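Local atomic coordinates of Ice-binding protein (Leucosporidium, PDB entry 3UYU), a protein that binds to the surface of ice crystals and inhibits their growth, conferring freeze tolerance on an Arctic yeast. Residues Ile16-Ile30 with Val207-Asn221. The protein carries 2 engineered substitutions. Residues are numbered along the deposited sequence; the frame is centred on the assembly and turned at random.
With GOL (glycerol), chain C.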
loop_
_atom_site.group_PDB
_atom_site.type_symbol
_atom_site.label_atom_id
_atom_site.label_comp_id
_atom_site.label_asym_id
_atom_site.label_seq_id
_atom_site.Cartn_x
_atom_site.Cartn_y
_atom_site.Cartn_z
ATOM N N ILE A 16 13.211 6.416 7.451
ATOM C CA ILE A 16 13.292 7.642 6.675
ATOM C C ILE A 16 12.854 7.282 5.240
ATOM O O ILE A 16 13.332 6.276 4.689
ATOM C CB ILE A 16 14.764 8.163 6.622
ATOM C CG1 ILE A 16 15.294 8.430 8.028
ATOM C CG2 ILE A 16 14.800 9.493 5.889
ATOM C CD1 ILE A 16 16.758 8.903 8.020
ATOM N N LEU A 17 11.928 8.061 4.705
ATOM C CA LEU A 17 11.497 7.919 3.319
ATOM C C LEU A 17 11.429 9.289 2.704
ATOM O O LEU A 17 10.879 10.175 3.295
ATOM C CB LEU A 17 10.108 7.238 3.261
ATOM C CG LEU A 17 9.581 6.880 1.849
ATOM C CD1 LEU A 17 10.390 5.748 1.217
ATOM C CD2 LEU A 17 8.136 6.412 2.008
ATOM N N ALA A 18 12.038 9.459 1.519
ATOM C CA ALA A 18 12.096 10.772 0.898
ATOM C C ALA A 18 11.934 10.652 -0.595
ATOM O O ALA A 18 12.267 9.659 -1.162
ATOM C CB ALA A 18 13.433 11.539 1.244
ATOM N N LYS A 19 11.465 11.717 -1.198
ATOM C CA LYS A 19 11.260 11.667 -2.674
ATOM C C LYS A 19 12.462 12.123 -3.462
ATOM O O LYS A 19 12.652 11.685 -4.607
ATOM C CB LYS A 19 10.033 12.515 -3.036
ATOM C CG LYS A 19 8.688 11.843 -2.588
ATOM C CD LYS A 19 7.468 12.570 -3.131
ATOM C CE LYS A 19 7.299 12.190 -4.565
ATOM N NZ LYS A 19 5.976 12.879 -4.949
ATOM N N ALA A 20 13.258 13.022 -2.893
ATOM C CA ALA A 20 14.322 13.692 -3.644
ATOM C C ALA A 20 15.726 13.283 -3.251
ATOM O O ALA A 20 16.641 13.354 -4.037
ATOM C CB ALA A 20 14.197 15.202 -3.488
ATOM N N GLY A 21 15.892 12.847 -2.004
ATOM C CA GLY A 21 17.211 12.438 -1.521
ATOM C C GLY A 21 17.339 12.369 -0.011
ATOM O O GLY A 21 16.472 12.893 0.705
ATOM N N ILE A 22 18.401 11.687 0.414
ATOM C CA ILE A 22 18.757 11.664 1.860
ATOM C C ILE A 22 20.241 11.859 1.927
ATOM O O ILE A 22 20.971 11.141 1.237
ATOM C CB ILE A 22 18.358 10.344 2.509
ATOM C CG1 ILE A 22 16.821 10.099 2.406
ATOM C CG2 ILE A 22 18.780 10.280 4.089
ATOM C CD1 ILE A 22 16.481 8.600 2.713
ATOM N N SER A 23 20.723 12.810 2.762
ATOM C CA SER A 23 22.187 12.985 2.907
ATOM C C SER A 23 22.579 12.765 4.366
ATOM O O SER A 23 21.714 12.938 5.236
ATOM C CB SER A 23 22.594 14.426 2.556
ATOM O OG SER A 23 21.885 15.411 3.305
ATOM N N SER A 24 23.831 12.388 4.620
ATOM C CA SER A 24 24.290 12.297 5.989
ATOM C C SER A 24 25.682 12.918 6.062
ATOM O O SER A 24 26.583 12.562 5.241
ATOM C CB SER A 24 24.405 10.821 6.358
ATOM O OG SER A 24 24.939 10.708 7.704
ATOM N N VAL A 25 25.845 13.806 7.046
ATOM C CA VAL A 25 27.205 14.031 7.534
ATOM C C VAL A 25 27.568 12.931 8.614
ATOM O O VAL A 25 26.906 12.858 9.654
ATOM C CB VAL A 25 27.517 15.499 7.896
ATOM C CG1 VAL A 25 26.592 16.605 7.386
ATOM C CG2 VAL A 25 28.647 15.699 8.846
ATOM N N PRO A 26 28.543 12.060 8.351
ATOM C CA PRO A 26 28.729 10.858 9.229
ATOM C C PRO A 26 29.377 11.225 10.573
ATOM O O PRO A 26 30.102 12.241 10.630
ATOM C CB PRO A 26 29.641 9.893 8.427
ATOM C CG PRO A 26 30.130 10.777 7.230
ATOM C CD PRO A 26 29.446 12.085 7.168
ATOM N N ASP A 27 29.113 10.443 11.625
ATOM C CA ASP A 27 28.277 9.212 11.582
ATOM C C ASP A 27 26.865 9.465 12.100
ATOM O O ASP A 27 26.651 9.843 13.241
ATOM C CB ASP A 27 28.877 8.147 12.470
ATOM C CG ASP A 27 30.152 7.543 11.899
ATOM O OD1 ASP A 27 31.027 7.172 12.737
ATOM O OD2 ASP A 27 30.283 7.421 10.644
ATOM N N SER A 28 25.883 9.240 11.224
ATOM C CA SER A 28 24.511 9.083 11.660
ATOM C C SER A 28 24.291 7.623 12.096
ATOM O O SER A 28 25.068 6.689 11.847
ATOM C CB SER A 28 23.573 9.439 10.527
ATOM O OG SER A 28 23.679 10.828 10.252
ATOM N N ALA A 29 23.156 7.419 12.769
ATOM C CA ALA A 29 22.783 6.108 13.287
ATOM C C ALA A 29 21.266 5.863 13.201
ATOM O O ALA A 29 20.467 6.350 14.038
ATOM C CB ALA A 29 23.239 5.971 14.776
ATOM N N ILE A 30 20.877 5.109 12.174
ATOM C CA ILE A 30 19.480 4.980 11.832
ATOM C C ILE A 30 19.133 3.530 12.130
ATOM O O ILE A 30 19.787 2.589 11.640
ATOM C CB ILE A 30 19.221 5.258 10.299
ATOM C CG1 ILE A 30 19.811 6.584 9.839
ATOM C CG2 ILE A 30 17.715 5.103 10.005
ATOM C CD1 ILE A 30 19.358 7.761 10.667
ATOM N N VAL A 207 10.715 9.730 9.709
ATOM C CA VAL A 207 10.799 10.945 8.909
ATOM C C VAL A 207 10.323 10.646 7.471
ATOM O O VAL A 207 10.933 9.853 6.791
ATOM C CB VAL A 207 12.220 11.533 8.896
ATOM C CG1 VAL A 207 12.271 12.836 8.097
ATOM C CG2 VAL A 207 12.682 11.797 10.365
ATOM N N LEU A 208 9.238 11.304 7.095
ATOM C CA LEU A 208 8.594 11.033 5.777
ATOM C C LEU A 208 8.564 12.364 5.071
ATOM O O LEU A 208 7.774 13.191 5.433
ATOM C CB LEU A 208 7.205 10.441 5.987
ATOM C CG LEU A 208 7.145 9.148 6.900
ATOM C CD1 LEU A 208 5.731 8.651 7.051
ATOM C CD2 LEU A 208 7.895 7.991 6.261
ATOM N N SER A 209 9.416 12.562 4.048
ATOM C CA SER A 209 9.446 13.882 3.408
ATOM C C SER A 209 9.124 13.816 1.924
ATOM O O SER A 209 9.659 12.925 1.243
ATOM C CB SER A 209 10.875 14.449 3.529
ATOM O OG SER A 209 10.998 15.600 2.667
ATOM N N GLN A 210 8.339 14.782 1.433
ATOM C CA GLN A 210 8.090 14.910 -0.051
ATOM C C GLN A 210 9.206 15.550 -0.860
ATOM O O GLN A 210 9.147 15.620 -2.127
ATOM C CB GLN A 210 6.800 15.645 -0.280
ATOM C CG GLN A 210 5.646 14.740 0.200
ATOM C CD GLN A 210 4.231 15.264 -0.035
ATOM O OE1 GLN A 210 3.953 15.980 -1.011
ATOM N NE2 GLN A 210 3.331 14.902 0.870
ATOM N N THR A 211 10.279 15.922 -0.170
ATOM C CA THR A 211 11.516 16.358 -0.880
ATOM C C THR A 211 12.711 15.652 -0.287
ATOM O O THR A 211 12.895 14.485 -0.508
ATOM C CB THR A 211 11.639 17.936 -0.973
ATOM O OG1 THR A 211 11.795 18.522 0.321
ATOM C CG2 THR A 211 10.446 18.583 -1.588
ATOM N N GLU A 212 13.582 16.369 0.435
ATOM C CA GLU A 212 14.905 15.859 0.896
ATOM C C GLU A 212 15.010 15.817 2.427
ATOM O O GLU A 212 14.429 16.656 3.127
ATOM C CB GLU A 212 15.977 16.864 0.366
ATOM C CG GLU A 212 17.402 16.610 0.808
ATOM C CD GLU A 212 18.185 15.706 -0.144
ATOM O OE1 GLU A 212 17.677 15.508 -1.279
ATOM O OE2 GLU A 212 19.306 15.221 0.224
ATOM N N VAL A 213 15.782 14.853 2.883
ATOM C CA VAL A 213 16.131 14.735 4.337
ATOM C C VAL A 213 17.635 14.858 4.502
ATOM O O VAL A 213 18.401 14.151 3.836
ATOM C CB VAL A 213 15.623 13.386 4.928
ATOM C CG1 VAL A 213 16.128 13.199 6.410
ATOM C CG2 VAL A 213 14.116 13.321 4.817
ATOM N N ALA A 214 18.069 15.818 5.337
ATOM C CA ALA A 214 19.471 15.929 5.634
ATOM C C ALA A 214 19.752 15.553 7.097
ATOM O O ALA A 214 19.112 16.121 8.023
ATOM C CB ALA A 214 19.944 17.357 5.351
ATOM N N LEU A 215 20.671 14.611 7.281
ATOM C CA LEU A 215 21.063 14.136 8.628
ATOM C C LEU A 215 22.457 14.718 8.918
ATOM O O LEU A 215 23.345 14.624 8.070
ATOM C CB LEU A 215 21.181 12.651 8.650
ATOM C CG LEU A 215 19.835 12.005 8.255
ATOM C CD1 LEU A 215 20.147 10.583 8.237
ATOM C CD2 LEU A 215 18.611 12.384 9.191
ATOM N N GLN A 216 22.639 15.259 10.109
ATOM C CA GLN A 216 23.980 15.737 10.563
ATOM C C GLN A 216 24.339 14.948 11.846
ATOM O O GLN A 216 23.851 15.280 12.953
ATOM C CB GLN A 216 23.895 17.234 10.808
ATOM C CG GLN A 216 23.695 18.085 9.597
ATOM C CD GLN A 216 23.430 19.562 9.890
ATOM O OE1 GLN A 216 23.542 20.064 11.042
ATOM N NE2 GLN A 216 23.050 20.298 8.836
ATOM N N LYS A 217 25.110 13.880 11.687
ATOM C CA LYS A 217 25.524 13.030 12.840
ATOM C C LYS A 217 24.279 12.714 13.693
ATOM O O LYS A 217 24.230 12.890 14.936
ATOM C CB LYS A 217 26.596 13.750 13.705
ATOM C CG LYS A 217 27.810 14.013 12.919
ATOM C CD LYS A 217 28.972 14.463 13.821
ATOM C CE LYS A 217 30.174 14.891 13.019
ATOM N NZ LYS A 217 30.940 13.676 12.781
ATOM N N ALA A 218 23.229 12.225 13.023
ATOM C CA ALA A 218 21.890 12.223 13.672
ATOM C C ALA A 218 21.414 10.796 13.885
ATOM O O ALA A 218 21.808 9.863 13.149
ATOM C CB ALA A 218 20.880 12.948 12.826
ATOM N N THR A 219 20.571 10.618 14.901
ATOM C CA THR A 219 20.035 9.319 15.262
ATOM C C THR A 219 18.535 9.296 14.981
ATOM O O THR A 219 17.829 10.257 15.327
ATOM C CB THR A 219 20.258 9.139 16.747
ATOM O OG1 THR A 219 21.695 8.981 16.943
ATOM C CG2 THR A 219 19.510 7.970 17.305
ATOM N N VAL A 220 18.100 8.213 14.318
ATOM C CA VAL A 220 16.659 7.963 14.121
ATOM C C VAL A 220 16.359 6.536 14.516
ATOM O O VAL A 220 16.933 5.624 13.929
ATOM C CB VAL A 220 16.229 8.166 12.627
ATOM C CG1 VAL A 220 14.705 7.808 12.512
ATOM C CG2 VAL A 220 16.465 9.598 12.228
ATOM N N ASN A 221 15.510 6.336 15.550
ATOM C CA ASN A 221 15.120 4.977 15.950
ATOM C C ASN A 221 13.664 4.800 15.642
ATOM O O ASN A 221 12.805 5.436 16.249
ATOM C CB ASN A 221 15.371 4.751 17.483
ATOM C CG ASN A 221 16.837 4.861 17.847
ATOM O OD1 ASN A 221 17.167 5.353 18.974
ATOM N ND2 ASN A 221 17.717 4.425 16.985
HETATM C C1 GOL C . 6.718 11.372 2.643
HETATM O O1 GOL C . 5.968 12.520 3.032
HETATM C C2 GOL C . 6.877 11.374 1.152
HETATM O O2 GOL C . 5.639 11.286 0.553
HETATM C C3 GOL C . 7.764 10.297 0.593
HETATM O O3 GOL C . 8.659 9.807 1.535
HETATM O O HOH W 1 18.328 15.876 -4.032
HETATM O O HOH W 2 23.558 16.047 5.589
HETATM O O HOH W 3 30.367 10.973 14.208
#
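Two neighbouring coils of the right-handed beta-helix, I16-I30 and V207-N221, stack in parallel, strand upon strand on three faces, the register slipping by one residue at the turn between V25 and A29. On the middle strands the ladder runs from G21 O, which takes V213 N, to V25 O, which takes K217 N; S23 N meets V213 O at 2.9 Å, nearly straight on to the carbonyl. L215 points into the interior, where its CD1 meets I16 CD1 tip to tip at 3.8 Å and also touches I30 CD1. V213 CG1 packs on I16 CG2 at 4.0 Å. Outside, E212 bends at chi2 (90°) and lays its carboxylate along the backbone of G21, where OE1 comes within 3.1 Å of G21 CA and a side chain would clash; a water links OE1 to A20 O. An alanine in place of E212 would probably leave that water without its second acceptor and uncover the G21 backbone. At the turn, S28 OG accepts A218 N at 3.1 Å and shares a hydrogen bond with S24 OG, while K217 NZ reaches P26 O at 2.7 Å on a lone pair. S23 and A214, the latter an inferred ice-binding site, lie side by side on the flat parallel sheet characteristic of this ice-binding beta-solenoid.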